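Long-range contacts in phospho-furanose lactonase (PDB 3MSR), which hydrolyses 1,4-lactones, notably D-xylono- and L-arabino-1,4-lactone 5-phosphate, to the open hydroxyacids, using a two-zinc centre in a TIM-barrel hydrolase: residues A128-G133 against A149-I154; I179-P184 against L328-K333. All coordinates share one frame; numbering follows the deposited sequence.

Contact 1 of 2, residues A128-G133 against A149-I154; sequences AEIEEG and AKAGII
Ala151 N donates to Glu129 O at 2.9 Å, with a nearly straight N-H...O angle of 163°, the nitrogen sitting above the carbonyl plane. Beside this bond the CD1 methyl of Ile130 reaches Ala151 from the helix, 3.8 Å from Ala151 CB and 3.5 Å from Ala151 O. The CB of Ile130 points off the other segment, and CG1, set anti to the carbonyl carbon (chi1 -64°), carries CD1 back to it. Lys150 lays an extended chain across the end of the helix: its CB is 3.5 Å from Ile130 O, and its NZ stands 3.6 Å from Glu131 O. In the TIM barrel this is where helix 119-131 ends and the chain, after a long loop, comes back beside it to enter strand 153-157. Gly133, with positive phi just past the helix, brings its CA within 3.3 Å of Ala149 O in a CA-H...O contact. Its N and that of Glu132 both donate to Ala128 O. One shell out, the carboxylate of Glu129 is gripped by Arg76 in a salt bridge and by Thr99 and Asp135 N in hydrogen bonds, while Arg9 donates to Ile130 O and Thr181 of helix 165-181 packs on Ile130.

Contact 2 of 2, residues I179-P184 against L328-K333; sequences ILTGCP and LAFDEK
The Phe330 ring lies with one face over the Cys183 backbone: Cys183 CA stands 3.7 Å from the ring centroid and 12° off its normal, a CH-pi contact. Water 2 sits at the ring edge, in its plane. Cys183 CB extends the cover toward the far end of the ring, 3.5 Å from Phe330 CZ, and Pro184, crossing the ring at about a right angle, brings CD to 3.6 Å from Phe330 CE1. Phe7 stacks with the same ring from outside the two segments. Next to the ring the two backbones are joined. Asp331 N donates to Gly182 O at 2.8 Å, in the carbonyl plane and on a lone pair, and Phe330 CA approaches that same oxygen. In return Gly182 CA, with no side chain in the way, makes a CA-H...O contact with Asp331 O at 3.2 Å. Water 2 donates to both Thr181 O and Asp331 O, and water 1 bridges Ile179 O and Glu332 O, 2.8 Å from each. Lys333 CG, anti to its own carbonyl carbon (chi1 -61°), rests 3.4 Å from Leu180 O. Lys211 holds the Asp331 carboxylate in a salt bridge, Asn208 by a hydrogen bond. Thr181 OG1, also hydrogen-bonded to Thr177 O one turn back, accepts from Cys183 N, closing an ST turn as the chain leaves the helix with Gly182 at positive phi. This is an alpha-to-beta turn of the TIM barrel, between helix 165-181 and strand 185-188, held against the segment that follows helix 313-327.

How the contacts relate
The two contacts sit 11 Å apart between centres, on the same side of the chain's centre, and follow each other along the chain: strand 153-157, which contact 1 leads into, is followed by helix 165-181, whose end opens contact 2. They touch directly. Ile154 N lies 3.0 Å from Pro184 O, probably a hydrogen bond between the adjacent parallel strands' beginnings, and Pro184 CG packs 3.2 Å from Gly152 O. At the rim, Glu131 and Lys333 form a long, weak ion pair. Both contacts lie near the dinuclear zinc site: the side chain of Ile153 is about 6 Å from that of the carbamylated Lys155, which bridges both zinc ions, and that of Leu328 about 9 Å from that of His26.

Contact 1 of 2, residues A128-G133 against A149-I154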
ATOM      1  N   ALA A 128       1.764  -5.408 -17.325  1.00 10.62           N
ATOM      2  CA  ALA A 128       0.487  -5.539 -18.016  1.00 11.82           C
ATOM      3  C   ALA A 128      -0.709  -5.053 -17.160  1.00 10.85           C
ATOM      4  O   ALA A 128      -1.643  -4.451 -17.684  1.00  9.20           O
ATOM      5  CB  ALA A 128       0.265  -7.021 -18.533  1.00 10.45           C
ATOM      6  N   GLU A 129      -0.698  -5.318 -15.856  1.00 10.37           N
ATOM      7  CA  GLU A 129      -1.811  -4.831 -15.021  1.00 10.04           C
ATOM      8  C   GLU A 129      -1.748  -3.289 -14.883  1.00 11.24           C
ATOM      9  O   GLU A 129      -2.771  -2.628 -14.786  1.00 11.31           O
ATOM     10  CB  GLU A 129      -1.793  -5.461 -13.646  1.00  8.10           C
ATOM     11  CG  GLU A 129      -1.985  -6.968 -13.679  1.00  9.80           C
ATOM     12  CD  GLU A 129      -2.824  -7.465 -12.502  1.00 10.78           C
ATOM     13  OE1 GLU A 129      -2.404  -7.279 -11.333  1.00 10.54           O
ATOM     14  OE2 GLU A 129      -3.917  -8.011 -12.755  1.00 10.36           O
ATOM     15  N   ILE A 130      -0.542  -2.733 -14.860  1.00  9.72           N
ATOM     16  CA  ILE A 130      -0.354  -1.292 -14.743  1.00 11.61           C
ATOM     17  C   ILE A 130      -0.692  -0.576 -16.086  1.00 11.88           C
ATOM     18  O   ILE A 130      -1.188   0.516 -16.089  1.00 11.87           O
ATOM     19  CB  ILE A 130       1.133  -0.930 -14.404  1.00 10.56           C
ATOM     20  CG1 ILE A 130       1.583  -1.456 -13.039  1.00  9.48           C
ATOM     21  CG2 ILE A 130       1.333   0.585 -14.499  1.00  9.57           C
ATOM     22  CD1 ILE A 130       0.911  -0.759 -11.915  1.00 11.22           C
ATOM     23  N   GLU A 131      -0.394  -1.203 -17.221  1.00 12.28           N
ATOM     24  CA  GLU A 131      -0.477  -0.527 -18.510  1.00 13.11           C
ATOM     25  C   GLU A 131      -1.550  -1.052 -19.467  1.00 15.00           C
ATOM     26  O   GLU A 131      -1.860  -0.363 -20.422  1.00 16.47           O
ATOM     27  CB  GLU A 131       0.897  -0.591 -19.228  1.00 12.80           C
ATOM     28  CG  GLU A 131       1.910   0.220 -18.512  1.00 14.10           C
ATOM     29  CD  GLU A 131       3.234   0.367 -19.221  1.00 19.13           C
ATOM     30  OE1 GLU A 131       3.573  -0.426 -20.138  1.00 18.85           O
ATOM     31  OE2 GLU A 131       3.970   1.285 -18.826  1.00 17.49           O
ATOM     32  N   GLU A 132      -2.056  -2.279 -19.289  1.00 13.58           N
ATOM     33  CA  GLU A 132      -3.119  -2.809 -20.177  1.00 14.56           C
ATOM     34  C   GLU A 132      -4.421  -2.950 -19.417  1.00 12.45           C
ATOM     35  O   GLU A 132      -5.450  -2.473 -19.866  1.00 14.80           O
ATOM     36  CB  GLU A 132      -2.761  -4.182 -20.794  1.00 14.22           C
ATOM     37  CG  GLU A 132      -1.538  -4.136 -21.644  1.00 18.59           C
ATOM     38  CD  GLU A 132      -1.228  -5.532 -22.251  1.00 28.07           C
ATOM     39  OE1 GLU A 132      -2.182  -6.246 -22.661  1.00 27.91           O
ATOM     40  OE2 GLU A 132      -0.034  -5.909 -22.296  1.00 25.03           O
ATOM     41  N   GLY A 133      -4.387  -3.630 -18.274  1.00 10.94           N
ATOM     42  CA  GLY A 133      -5.581  -3.771 -17.464  1.00 10.31           C
ATOM     43  C   GLY A 133      -5.384  -4.895 -16.462  1.00 11.24           C
ATOM     44  O   GLY A 133      -4.650  -5.814 -16.721  1.00 11.47           O
ATOM     45  N   ALA A 149      -9.963  -1.374 -16.346  1.00 11.51           N
ATOM     46  CA  ALA A 149      -9.306  -0.740 -15.216  1.00 12.14           C
ATOM     47  C   ALA A 149      -7.854  -1.231 -15.071  1.00 13.95           C
ATOM     48  O   ALA A 149      -7.591  -2.460 -15.159  1.00 12.63           O
ATOM     49  CB  ALA A 149     -10.085  -1.005 -13.908  1.00 11.97           C
ATOM     50  N   LYS A 150      -6.937  -0.284 -14.814  1.00  9.06           N
ATOM     51  CA  LYS A 150      -5.510  -0.580 -14.587  1.00 11.16           C
ATOM     52  C   LYS A 150      -5.130  -0.373 -13.142  1.00 11.53           C
ATOM     53  O   LYS A 150      -5.755   0.448 -12.442  1.00 11.99           O
ATOM     54  CB  LYS A 150      -4.606   0.311 -15.479  1.00  8.78           C
ATOM     55  CG  LYS A 150      -4.875   0.031 -16.949  1.00 13.16           C
ATOM     56  CD  LYS A 150      -4.286   1.122 -17.829  1.00 15.92           C
ATOM     57  CE  LYS A 150      -4.998   1.154 -19.161  1.00 17.68           C
ATOM     58  NZ  LYS A 150      -4.317   2.173 -20.012  1.00 28.57           N
ATOM     59  N   ALA A 151      -4.083  -1.075 -12.713  1.00  9.62           N
ATOM     60  CA  ALA A 151      -3.506  -0.869 -11.395  1.00  9.61           C
ATOM     61  C   ALA A 151      -2.726   0.444 -11.396  1.00 10.30           C
ATOM     62  O   ALA A 151      -2.177   0.834 -12.423  1.00  8.71           O
ATOM     63  CB  ALA A 151      -2.559  -1.986 -11.088  1.00 10.11           C
ATOM     64  N   GLY A 152      -2.623   1.104 -10.248  1.00  9.78           N
ATOM     65  CA  GLY A 152      -1.822   2.339 -10.172  1.00  8.35           C
ATOM     66  C   GLY A 152      -0.689   2.306  -9.165  1.00  9.21           C
ATOM     67  O   GLY A 152      -0.142   3.360  -8.802  1.00 10.72           O
ATOM     68  N   ILE A 153      -0.316   1.104  -8.720  1.00  8.92           N
ATOM     69  CA  ILE A 153       0.743   0.927  -7.716  1.00 10.27           C
ATOM     70  C   ILE A 153       1.113  -0.583  -7.662  1.00 10.59           C
ATOM     71  O   ILE A 153       0.305  -1.445  -8.071  1.00 10.13           O
ATOM     72  CB  ILE A 153       0.264   1.425  -6.318  1.00  8.74           C
ATOM     73  CG1 ILE A 153       1.422   1.528  -5.320  1.00  9.09           C
ATOM     74  CG2 ILE A 153      -0.863   0.517  -5.774  1.00  7.79           C
ATOM     75  CD1 ILE A 153       1.063   2.305  -4.032  1.00 10.02           C
ATOM     76  N   ILE A 154       2.305  -0.911  -7.160  1.00  8.82           N
ATOM     77  CA  ILE A 154       2.696  -2.311  -7.057  1.00  9.44           C
ATOM     78  C   ILE A 154       3.070  -2.598  -5.616  1.00 10.80           C
ATOM     79  O   ILE A 154       3.709  -1.761  -4.956  1.00 10.09           O
ATOM     80  CB  ILE A 154       3.883  -2.709  -8.007  1.00  9.50           C
ATOM     81  CG1 ILE A 154       4.108  -4.236  -7.949  1.00  9.39           C
ATOM     82  CG2 ILE A 154       5.171  -1.960  -7.666  1.00  7.01           C
ATOM     83  CD1 ILE A 154       4.760  -4.832  -9.237  1.00  6.95           C
TER

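Contact 2 of 2, residues I179-P184 against L328-K333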
ATOM      1  N   ILE A 179      10.283   0.901 -12.275  1.00 10.23           N
ATOM      2  CA  ILE A 179      11.226   1.544 -13.199  1.00 11.98           C
ATOM      3  C   ILE A 179      10.629   1.636 -14.622  1.00 11.46           C
ATOM      4  O   ILE A 179      10.620   2.707 -15.224  1.00 10.01           O
ATOM      5  CB  ILE A 179      12.567   0.798 -13.200  1.00 11.97           C
ATOM      6  CG1 ILE A 179      13.330   1.059 -11.883  1.00 11.23           C
ATOM      7  CG2 ILE A 179      13.422   1.189 -14.405  1.00 12.91           C
ATOM      8  CD1 ILE A 179      14.427   0.013 -11.620  1.00  9.68           C
ATOM      9  N   LEU A 180      10.102   0.512 -15.124  1.00 10.52           N
ATOM     10  CA  LEU A 180       9.532   0.430 -16.476  1.00 12.09           C
ATOM     11  C   LEU A 180       8.252   1.278 -16.706  1.00 12.07           C
ATOM     12  O   LEU A 180       8.075   1.903 -17.760  1.00 11.35           O
ATOM     13  CB  LEU A 180       9.212  -1.040 -16.782  1.00 10.84           C
ATOM     14  CG  LEU A 180      10.453  -1.924 -16.888  1.00 13.66           C
ATOM     15  CD1 LEU A 180      10.033  -3.403 -17.118  1.00 13.91           C
ATOM     16  CD2 LEU A 180      11.298  -1.429 -18.085  1.00 13.42           C
ATOM     17  N   THR A 181       7.361   1.309 -15.716  1.00 11.00           N
ATOM     18  CA  THR A 181       6.063   1.958 -15.905  1.00 10.48           C
ATOM     19  C   THR A 181       5.983   3.343 -15.278  1.00 10.62           C
ATOM     20  O   THR A 181       5.101   4.108 -15.625  1.00 11.43           O
ATOM     21  CB  THR A 181       4.952   1.122 -15.340  1.00 10.62           C
ATOM     22  OG1 THR A 181       5.065   1.135 -13.922  1.00  9.72           O
ATOM     23  CG2 THR A 181       5.055  -0.318 -15.810  1.00  9.59           C
ATOM     24  N   GLY A 182       6.892   3.664 -14.361  1.00 10.29           N
ATOM     25  CA  GLY A 182       6.791   4.868 -13.553  1.00  9.52           C
ATOM     26  C   GLY A 182       5.897   4.733 -12.324  1.00 12.10           C
ATOM     27  O   GLY A 182       5.703   5.695 -11.564  1.00 12.18           O
ATOM     28  N   CYS A 183       5.359   3.537 -12.069  1.00 11.78           N
ATOM     29  CA  CYS A 183       4.355   3.434 -10.994  1.00 10.44           C
ATOM     30  C   CYS A 183       4.970   3.512  -9.591  1.00 10.49           C
ATOM     31  O   CYS A 183       6.135   3.248  -9.388  1.00 11.46           O
ATOM     32  CB  CYS A 183       3.488   2.163 -11.121  1.00  9.83           C
ATOM     33  SG  CYS A 183       4.413   0.632 -10.682  1.00 11.32           S
ATOM     34  N   PRO A 184       4.166   3.879  -8.608  1.00  9.93           N
ATOM     35  CA  PRO A 184       4.675   3.863  -7.245  1.00 10.40           C
ATOM     36  C   PRO A 184       4.708   2.464  -6.645  1.00 10.83           C
ATOM     37  O   PRO A 184       4.112   1.525  -7.183  1.00  9.81           O
ATOM     38  CB  PRO A 184       3.655   4.714  -6.487  1.00  9.19           C
ATOM     39  CG  PRO A 184       2.419   4.675  -7.301  1.00  9.68           C
ATOM     40  CD  PRO A 184       2.926   4.664  -8.730  1.00 10.29           C
ATOM     41  N   LEU A 328       2.377   8.963  -4.821  1.00 11.18           N
ATOM     42  CA  LEU A 328       1.534   8.177  -5.736  1.00 10.42           C
ATOM     43  C   LEU A 328       1.641   8.675  -7.198  1.00 11.89           C
ATOM     44  O   LEU A 328       1.022   8.097  -8.089  1.00 13.46           O
ATOM     45  CB  LEU A 328       0.067   8.231  -5.288  1.00  9.32           C
ATOM     46  CG  LEU A 328      -0.257   7.656  -3.903  1.00 10.59           C
ATOM     47  CD1 LEU A 328      -1.679   7.949  -3.481  1.00 10.88           C
ATOM     48  CD2 LEU A 328       0.015   6.148  -3.839  1.00 10.49           C
ATOM     49  N   ALA A 329       2.381   9.749  -7.444  1.00 10.23           N
ATOM     50  CA  ALA A 329       2.556  10.266  -8.805  1.00 13.10           C
ATOM     51  C   ALA A 329       3.411   9.303  -9.625  1.00 12.47           C
ATOM     52  O   ALA A 329       4.452   8.865  -9.141  1.00 14.22           O
ATOM     53  CB  ALA A 329       3.252  11.632  -8.772  1.00 11.30           C
ATOM     54  N   PHE A 330       3.007   9.017 -10.863  1.00 10.72           N
ATOM     55  CA  PHE A 330       3.881   8.296 -11.809  1.00 12.33           C
ATOM     56  C   PHE A 330       5.154   9.064 -12.148  1.00 14.56           C
ATOM     57  O   PHE A 330       5.090  10.272 -12.339  1.00 13.32           O
ATOM     58  CB  PHE A 330       3.111   7.921 -13.085  1.00 10.54           C
ATOM     59  CG  PHE A 330       2.357   6.614 -12.937  1.00 12.43           C
ATOM     60  CD1 PHE A 330       1.494   6.432 -11.835  1.00  8.88           C
ATOM     61  CD2 PHE A 330       2.587   5.538 -13.823  1.00  9.69           C
ATOM     62  CE1 PHE A 330       0.832   5.194 -11.649  1.00  8.96           C
ATOM     63  CE2 PHE A 330       1.906   4.321 -13.673  1.00 10.36           C
ATOM     64  CZ  PHE A 330       1.026   4.140 -12.570  1.00  8.87           C
ATOM     65  N   ASP A 331       6.304   8.372 -12.135  1.00 14.12           N
ATOM     66  CA  ASP A 331       7.538   8.881 -12.742  1.00 14.35           C
ATOM     67  C   ASP A 331       7.459   8.679 -14.239  1.00 14.56           C
ATOM     68  O   ASP A 331       6.647   7.893 -14.692  1.00 12.89           O
ATOM     69  CB  ASP A 331       8.757   8.069 -12.294  1.00 14.65           C
ATOM     70  CG  ASP A 331       9.415   8.616 -11.009  1.00 20.59           C
ATOM     71  OD1 ASP A 331       8.861   9.571 -10.423  1.00 20.16           O
ATOM     72  OD2 ASP A 331      10.478   8.057 -10.581  1.00 21.10           O
ATOM     73  N   GLU A 332       8.323   9.356 -15.002  1.00 15.91           N
ATOM     74  CA  GLU A 332       8.477   9.028 -16.411  1.00 17.84           C
ATOM     75  C   GLU A 332       9.031   7.610 -16.535  1.00 15.66           C
ATOM     76  O   GLU A 332       9.882   7.219 -15.745  1.00 15.85           O
ATOM     77  CB  GLU A 332       9.481   9.971 -17.072  1.00 21.89           C
ATOM     78  CG  GLU A 332       9.065  11.411 -17.095  1.00 31.93           C
ATOM     79  CD  GLU A 332       7.747  11.648 -17.838  1.00 42.25           C
ATOM     80  OE1 GLU A 332       7.413  10.859 -18.770  1.00 48.94           O
ATOM     81  OE2 GLU A 332       7.046  12.634 -17.491  1.00 55.71           O
ATOM     82  N   LYS A 333       8.609   6.884 -17.564  1.00 16.30           N
ATOM     83  CA  LYS A 333       9.156   5.559 -17.886  1.00 14.63           C
ATOM     84  C   LYS A 333      10.673   5.543 -18.046  1.00 17.82           C
ATOM     85  O   LYS A 333      11.239   6.496 -18.569  1.00 17.95           O
ATOM     86  CB  LYS A 333       8.532   5.035 -19.154  1.00 16.66           C
ATOM     87  CG  LYS A 333       6.995   4.848 -19.102  1.00 15.68           C
ATOM     88  CD  LYS A 333       6.464   4.321 -20.455  1.00 14.61           C
ATOM     89  CE  LYS A 333       4.987   4.131 -20.362  1.00 21.79           C
ATOM     90  NZ  LYS A 333       4.361   3.465 -21.560  1.00 27.20           N
TER
HETATM   91  O   HOH W   1      10.330   5.147 -13.979  1.00 13.17           O
HETATM   92  O   HOH W   2       4.881   6.969 -16.679  1.00 21.08           O